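Local coordinates for protein beta-galactoside alpha-2,6-sialyltransferase (Photobacterium sp., PDB 2Z4T) that probably transfers sialic acid from CMP-sialic acid in alpha-2,6 linkage to galactose-containing acceptors such as lactose, as a GT-B glycosyltransferase, at residues V224-Y237 with Y286-L298. Residues are numbered along the deposited sequence; the frame is centred on the assembly and turned at random. Where two conformers were deposited one is given.
Sequences VTNIDLYDDGSAEY and YPANYHFLRKDYL. With GAL (beta-D-galactopyranose), chain B; PO4 (phosphate ion), chain I.
In the modelled conformer of H291, its ring and that of Y230 lie over one another as an offset stack, centroids 4.4 Å apart and planes at 16°, with CE2 of Y230 above the imidazole near its rim. D228 OD1 and the carbonyl oxygen of L229 sit at the imidazole edge; in this conformer ND1 gives the latter a weak hydrogen bond. A histidine suits the place because its flat face can stack on the phenol while ND1 and the polarised CE1-H at its edge face oxygens. On the other face of the sheet, beside I227 and A288, L229 CD1 stands over the centre of the Y290 ring, 3.5 Å from its centroid, a CH-pi contact that a branched aliphatic side chain makes well. Y237 turns its edge toward the face of Y297, planes at 71°, while R294 O lies at the Y237 edge.

With CG anti to its backbone carbonyl carbon (chi1 -60°), Y237 brings its hydroxyl up to the amides of the 292-294 backbone. There OH accepts a nearly straight bond from R294 N (2.7 Å) and donates to D231 OD2, also 2.7 Å away. That carboxylate oxygen takes L293 N as well, at 2.7 Å on its anti side but tilted out of the carboxylate plane, so one acid and one phenol hold the turn leaving the strand. G233 has backbone angles only glycine tolerates easily; its CA rests on L293 CD2 (3.9 Å). Next to it, D232 grips galactose O6 and O4 through OD1 and OD2, holding the acceptor sugar.

The two strands run parallel, laddered from I227 N to P287 O as far as H291 N to L229 O. The mostly helical, strand-free connection makes a beta-alpha-beta crossover in one Rossmann-like half of the GT-B fold. Strand 194-201 flanks 222-230 and strand 315-317 flanks 288-292. Helix 205-216 packs against V224, I227 and L229, whereas helix 126-141 covers Y230, whose hydroxyl bonds D134.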
loop_
_atom_site.group_PDB
_atom_site.type_symbol
_atom_site.label_atom_id
_atom_site.label_comp_id
_atom_site.label_asym_id
_atom_site.label_seq_id
_atom_site.Cartn_x
_atom_site.Cartn_y
_atom_site.Cartn_z
ATOM N N VAL A 224 18.738 0.951 -7.409
ATOM C CA VAL A 224 17.594 0.490 -6.665
ATOM C C VAL A 224 17.843 0.883 -5.219
ATOM O O VAL A 224 18.587 0.216 -4.519
ATOM C CB VAL A 224 17.399 -1.031 -6.824
ATOM C CG1 VAL A 224 16.098 -1.488 -6.147
ATOM C CG2 VAL A 224 17.401 -1.407 -8.316
ATOM N N THR A 225 17.231 1.975 -4.776
ATOM C CA THR A 225 17.552 2.490 -3.453
ATOM C C THR A 225 16.842 1.757 -2.320
ATOM O O THR A 225 17.336 1.754 -1.193
ATOM C CB THR A 225 17.328 4.014 -3.332
ATOM O OG1 THR A 225 15.927 4.316 -3.411
ATOM C CG2 THR A 225 18.098 4.755 -4.426
ATOM N N ASN A 226 15.708 1.118 -2.624
ATOM C CA ASN A 226 14.911 0.398 -1.610
ATOM C C ASN A 226 13.877 -0.541 -2.224
ATOM O O ASN A 226 13.269 -0.237 -3.271
ATOM C CB ASN A 226 14.195 1.375 -0.644
ATOM C CG ASN A 226 13.407 0.650 0.458
ATOM O OD1 ASN A 226 13.995 0.116 1.411
ATOM N ND2 ASN A 226 12.072 0.618 0.324
ATOM N N ILE A 227 13.684 -1.679 -1.560
ATOM C CA ILE A 227 12.553 -2.555 -1.829
ATOM C C ILE A 227 11.736 -2.692 -0.554
ATOM O O ILE A 227 12.252 -3.093 0.494
ATOM C CB ILE A 227 12.986 -3.951 -2.350
ATOM C CG1 ILE A 227 13.980 -3.800 -3.516
ATOM C CG2 ILE A 227 11.765 -4.767 -2.738
ATOM C CD1 ILE A 227 14.471 -5.098 -4.099
ATOM N N ASP A 228 10.461 -2.319 -0.650
ATOM C CA ASP A 228 9.496 -2.489 0.440
ATOM C C ASP A 228 8.676 -3.741 0.212
ATOM O O ASP A 228 8.157 -3.962 -0.888
ATOM C CB ASP A 228 8.543 -1.302 0.498
ATOM C CG ASP A 228 9.122 -0.115 1.235
ATOM O OD1 ASP A 228 9.983 -0.322 2.126
ATOM O OD2 ASP A 228 8.689 1.037 0.925
ATOM N N LEU A 229 8.540 -4.545 1.253
ATOM C CA LEU A 229 7.690 -5.724 1.193
ATOM C C LEU A 229 6.561 -5.637 2.235
ATOM O O LEU A 229 6.818 -5.523 3.448
ATOM C CB LEU A 229 8.543 -6.986 1.348
ATOM C CG LEU A 229 9.609 -6.897 0.243
ATOM C CD1 LEU A 229 11.033 -7.133 0.742
ATOM C CD2 LEU A 229 9.255 -7.682 -1.034
ATOM N N TYR A 230 5.324 -5.652 1.747
ATOM C CA TYR A 230 4.152 -5.562 2.596
ATOM C C TYR A 230 3.413 -6.865 2.434
ATOM O O TYR A 230 3.183 -7.293 1.297
ATOM C CB TYR A 230 3.248 -4.388 2.177
ATOM C CG TYR A 230 3.807 -3.017 2.479
ATOM C CD1 TYR A 230 4.356 -2.222 1.469
ATOM C CD2 TYR A 230 3.797 -2.512 3.780
ATOM C CE1 TYR A 230 4.904 -0.944 1.744
ATOM C CE2 TYR A 230 4.320 -1.228 4.076
ATOM C CZ TYR A 230 4.873 -0.462 3.050
ATOM O OH TYR A 230 5.374 0.786 3.346
ATOM N N ASP A 231 3.059 -7.495 3.559
ATOM C CA ASP A 231 2.361 -8.790 3.576
ATOM C C ASP A 231 1.005 -8.750 2.886
ATOM O O ASP A 231 0.214 -7.843 3.110
ATOM C CB ASP A 231 2.121 -9.271 5.011
ATOM C CG ASP A 231 3.391 -9.686 5.716
ATOM O OD1 ASP A 231 4.346 -10.064 5.008
ATOM O OD2 ASP A 231 3.434 -9.622 6.973
ATOM N N ASP A 232 0.746 -9.770 2.072
ATOM C CA ASP A 232 -0.575 -10.032 1.532
ATOM C C ASP A 232 -1.579 -10.031 2.678
ATOM O O ASP A 232 -2.650 -9.432 2.572
ATOM C CB ASP A 232 -0.556 -11.385 0.827
ATOM C CG ASP A 232 -1.820 -11.658 0.056
ATOM O OD1 ASP A 232 -2.897 -11.850 0.687
ATOM O OD2 ASP A 232 -1.716 -11.696 -1.192
ATOM N N GLY A 233 -1.200 -10.679 3.773
ATOM C CA GLY A 233 -1.956 -10.697 5.006
ATOM C C GLY A 233 -1.630 -11.994 5.735
ATOM O O GLY A 233 -0.465 -12.316 5.969
ATOM N N SER A 234 -2.652 -12.767 6.074
ATOM C CA SER A 234 -2.449 -14.001 6.805
ATOM C C SER A 234 -1.698 -15.017 5.948
ATOM O O SER A 234 -1.006 -15.874 6.480
ATOM C CB SER A 234 -3.801 -14.550 7.285
ATOM O OG SER A 234 -4.630 -14.941 6.202
ATOM N N ALA A 235 -1.798 -14.885 4.624
ATOM C CA ALA A 235 -1.157 -15.817 3.685
ATOM C C ALA A 235 0.304 -16.056 3.996
ATOM O O ALA A 235 0.753 -17.207 3.981
ATOM C CB ALA A 235 -1.318 -15.360 2.243
ATOM N N GLU A 236 1.075 -15.009 4.281
ATOM C CA GLU A 236 2.469 -15.313 4.594
ATOM C C GLU A 236 2.697 -16.019 5.940
ATOM O O GLU A 236 3.660 -16.806 6.077
ATOM C CB GLU A 236 3.491 -14.200 4.266
ATOM C CG GLU A 236 3.072 -12.803 4.351
ATOM C CD GLU A 236 2.290 -12.331 3.146
ATOM O OE1 GLU A 236 2.884 -12.047 2.091
ATOM O OE2 GLU A 236 1.059 -12.198 3.293
ATOM N N TYR A 237 1.777 -15.809 6.888
ATOM C CA TYR A 237 1.839 -16.459 8.202
ATOM C C TYR A 237 1.508 -17.956 8.151
ATOM O O TYR A 237 2.096 -18.740 8.899
ATOM C CB TYR A 237 1.008 -15.668 9.253
ATOM C CG TYR A 237 1.582 -14.284 9.366
ATOM C CD1 TYR A 237 1.298 -13.315 8.397
ATOM C CD2 TYR A 237 2.495 -13.964 10.377
ATOM C CE1 TYR A 237 1.873 -12.052 8.449
ATOM C CE2 TYR A 237 3.093 -12.688 10.441
ATOM C CZ TYR A 237 2.783 -11.751 9.471
ATOM O OH TYR A 237 3.356 -10.497 9.521
ATOM N N TYR A 286 19.708 -6.190 -1.756
ATOM C CA TYR A 286 19.298 -4.821 -2.000
ATOM C C TYR A 286 19.009 -4.182 -0.666
ATOM O O TYR A 286 18.765 -4.893 0.302
ATOM C CB TYR A 286 18.023 -4.779 -2.853
ATOM C CG TYR A 286 18.177 -5.330 -4.242
ATOM C CD1 TYR A 286 17.782 -6.636 -4.542
ATOM C CD2 TYR A 286 18.712 -4.554 -5.262
ATOM C CE1 TYR A 286 17.940 -7.167 -5.821
ATOM C CE2 TYR A 286 18.871 -5.071 -6.557
ATOM C CZ TYR A 286 18.476 -6.383 -6.824
ATOM O OH TYR A 286 18.616 -6.902 -8.097
ATOM N N PRO A 287 19.048 -2.844 -0.591
ATOM C CA PRO A 287 18.460 -2.241 0.605
ATOM C C PRO A 287 16.976 -2.535 0.562
ATOM O O PRO A 287 16.336 -2.294 -0.470
ATOM C CB PRO A 287 18.712 -0.733 0.415
ATOM C CG PRO A 287 19.882 -0.661 -0.605
ATOM C CD PRO A 287 19.596 -1.832 -1.517
ATOM N N ALA A 288 16.436 -3.089 1.644
ATOM C CA ALA A 288 15.066 -3.587 1.628
ATOM C C ALA A 288 14.461 -3.512 3.005
ATOM O O ALA A 288 15.178 -3.611 3.990
ATOM C CB ALA A 288 15.037 -5.011 1.126
ATOM N N ASN A 289 13.146 -3.333 3.071
ATOM C CA ASN A 289 12.428 -3.381 4.348
ATOM C C ASN A 289 11.209 -4.300 4.277
ATOM O O ASN A 289 10.366 -4.151 3.370
ATOM C CB ASN A 289 12.036 -1.971 4.808
ATOM C CG ASN A 289 13.255 -1.127 5.183
ATOM O OD1 ASN A 289 13.772 -0.368 4.364
ATOM N ND2 ASN A 289 13.752 -1.305 6.400
ATOM N N TYR A 290 11.146 -5.269 5.198
ATOM C CA TYR A 290 9.967 -6.132 5.328
ATOM C C TYR A 290 9.006 -5.578 6.383
ATOM O O TYR A 290 9.319 -5.534 7.590
ATOM C CB TYR A 290 10.338 -7.578 5.682
ATOM C CG TYR A 290 11.020 -8.336 4.571
ATOM C CD1 TYR A 290 10.323 -9.273 3.800
ATOM C CD2 TYR A 290 12.360 -8.128 4.296
ATOM C CE1 TYR A 290 10.961 -9.987 2.778
ATOM C CE2 TYR A 290 13.012 -8.823 3.292
ATOM C CZ TYR A 290 12.315 -9.750 2.535
ATOM O OH TYR A 290 12.988 -10.410 1.543
ATOM N N HIS A 291 7.823 -5.184 5.936
ATOM C CA HIS A 291 6.820 -4.658 6.851
ATOM C C HIS A 291 5.827 -5.754 7.218
ATOM O O HIS A 291 4.883 -6.011 6.485
ATOM C CB HIS A 291 6.133 -3.450 6.227
ATOM C CG HIS A 291 7.089 -2.388 5.793
ATOM N ND1 HIS A 291 7.709 -2.404 4.560
ATOM C CD2 HIS A 291 7.563 -1.299 6.439
ATOM C CE1 HIS A 291 8.505 -1.357 4.459
ATOM N NE2 HIS A 291 8.442 -0.675 5.588
ATOM N N PHE A 292 6.067 -6.418 8.342
ATOM C CA PHE A 292 5.274 -7.570 8.719
ATOM C C PHE A 292 3.952 -7.140 9.330
ATOM O O PHE A 292 3.921 -6.295 10.232
ATOM C CB PHE A 292 6.048 -8.440 9.722
ATOM C CG PHE A 292 6.878 -9.556 9.091
ATOM C CD1 PHE A 292 7.755 -9.303 8.050
ATOM C CD2 PHE A 292 6.797 -10.858 9.585
ATOM C CE1 PHE A 292 8.536 -10.321 7.487
ATOM C CE2 PHE A 292 7.569 -11.902 9.021
ATOM C CZ PHE A 292 8.444 -11.627 7.975
ATOM N N LEU A 293 2.856 -7.731 8.861
ATOM C CA LEU A 293 1.566 -7.542 9.520
ATOM C C LEU A 293 1.681 -7.777 11.031
ATOM O O LEU A 293 1.107 -7.031 11.835
ATOM C CB LEU A 293 0.514 -8.478 8.919
ATOM C CG LEU A 293 -0.931 -8.380 9.402
ATOM C CD1 LEU A 293 -1.476 -6.968 9.265
ATOM C CD2 LEU A 293 -1.804 -9.379 8.655
ATOM N N ARG A 294 2.406 -8.820 11.417
ATOM C CA ARG A 294 2.672 -9.072 12.820
ATOM C C ARG A 294 4.109 -9.541 12.971
ATOM O O ARG A 294 4.400 -10.744 12.928
ATOM C CB ARG A 294 1.688 -10.097 13.390
ATOM C CG ARG A 294 0.272 -9.552 13.691
ATOM C CD ARG A 294 0.252 -8.595 14.890
ATOM N NE ARG A 294 0.539 -9.308 16.141
ATOM C CZ ARG A 294 -0.388 -9.824 16.950
ATOM N NH1 ARG A 294 -1.682 -9.701 16.651
ATOM N NH2 ARG A 294 -0.031 -10.469 18.057
ATOM N N LYS A 295 5.006 -8.576 13.131
ATOM C CA LYS A 295 6.421 -8.842 13.335
ATOM C C LYS A 295 6.696 -9.814 14.477
ATOM O O LYS A 295 7.636 -10.615 14.399
ATOM C CB LYS A 295 7.165 -7.532 13.574
ATOM C CG LYS A 295 8.642 -7.689 13.846
ATOM C CD LYS A 295 9.300 -6.326 13.932
ATOM C CE LYS A 295 10.533 -6.361 14.818
ATOM N NZ LYS A 295 11.415 -5.203 14.520
ATOM N N ASP A 296 5.881 -9.753 15.526
ATOM C CA ASP A 296 6.121 -10.543 16.725
ATOM C C ASP A 296 5.974 -12.039 16.477
ATOM O O ASP A 296 6.415 -12.851 17.284
ATOM C CB ASP A 296 5.260 -10.071 17.918
ATOM C CG ASP A 296 3.760 -10.009 17.602
ATOM O OD1 ASP A 296 3.379 -9.861 16.416
ATOM O OD2 ASP A 296 2.955 -10.081 18.562
ATOM N N TYR A 297 5.380 -12.408 15.352
ATOM C CA TYR A 297 5.289 -13.813 15.002
ATOM C C TYR A 297 6.673 -14.468 14.881
ATOM O O TYR A 297 6.847 -15.632 15.273
ATOM C CB TYR A 297 4.488 -14.025 13.719
ATOM C CG TYR A 297 4.150 -15.471 13.508
ATOM C CD1 TYR A 297 3.268 -16.120 14.374
ATOM C CD2 TYR A 297 4.720 -16.208 12.462
ATOM C CE1 TYR A 297 2.935 -17.449 14.198
ATOM C CE2 TYR A 297 4.387 -17.556 12.268
ATOM C CZ TYR A 297 3.497 -18.169 13.145
ATOM O OH TYR A 297 3.166 -19.502 13.017
ATOM N N LEU A 298 7.658 -13.737 14.354
ATOM C CA LEU A 298 9.006 -14.320 14.249
ATOM C C LEU A 298 9.723 -14.515 15.605
ATOM O O LEU A 298 10.797 -15.114 15.655
ATOM C CB LEU A 298 9.886 -13.550 13.266
ATOM C CG LEU A 298 9.416 -13.496 11.815
ATOM C CD1 LEU A 298 10.561 -13.004 10.902
ATOM C CD2 LEU A 298 8.854 -14.841 11.351
HETATM C C1 GAL B . -5.329 -14.831 -4.560
HETATM C C2 GAL B . -3.945 -15.475 -4.520
HETATM C C3 GAL B . -3.541 -15.710 -3.066
HETATM C C4 GAL B . -3.702 -14.425 -2.245
HETATM C C5 GAL B . -5.085 -13.797 -2.436
HETATM C C6 GAL B . -5.205 -12.408 -1.803
HETATM O O2 GAL B . -3.959 -16.679 -5.271
HETATM O O3 GAL B . -2.199 -16.169 -2.998
HETATM O O4 GAL B . -2.689 -13.521 -2.630
HETATM O O5 GAL B . -5.329 -13.635 -3.811
HETATM O O6 GAL B . -5.144 -12.445 -0.392
HETATM P P PO4 I . 9.690 -1.525 13.759
HETATM O O1 PO4 I . 10.059 -2.991 13.726
HETATM O O2 PO4 I . 10.958 -0.706 13.571
HETATM O O3 PO4 I . 8.736 -1.230 12.630
HETATM O O4 PO4 I . 9.034 -1.253 15.101
#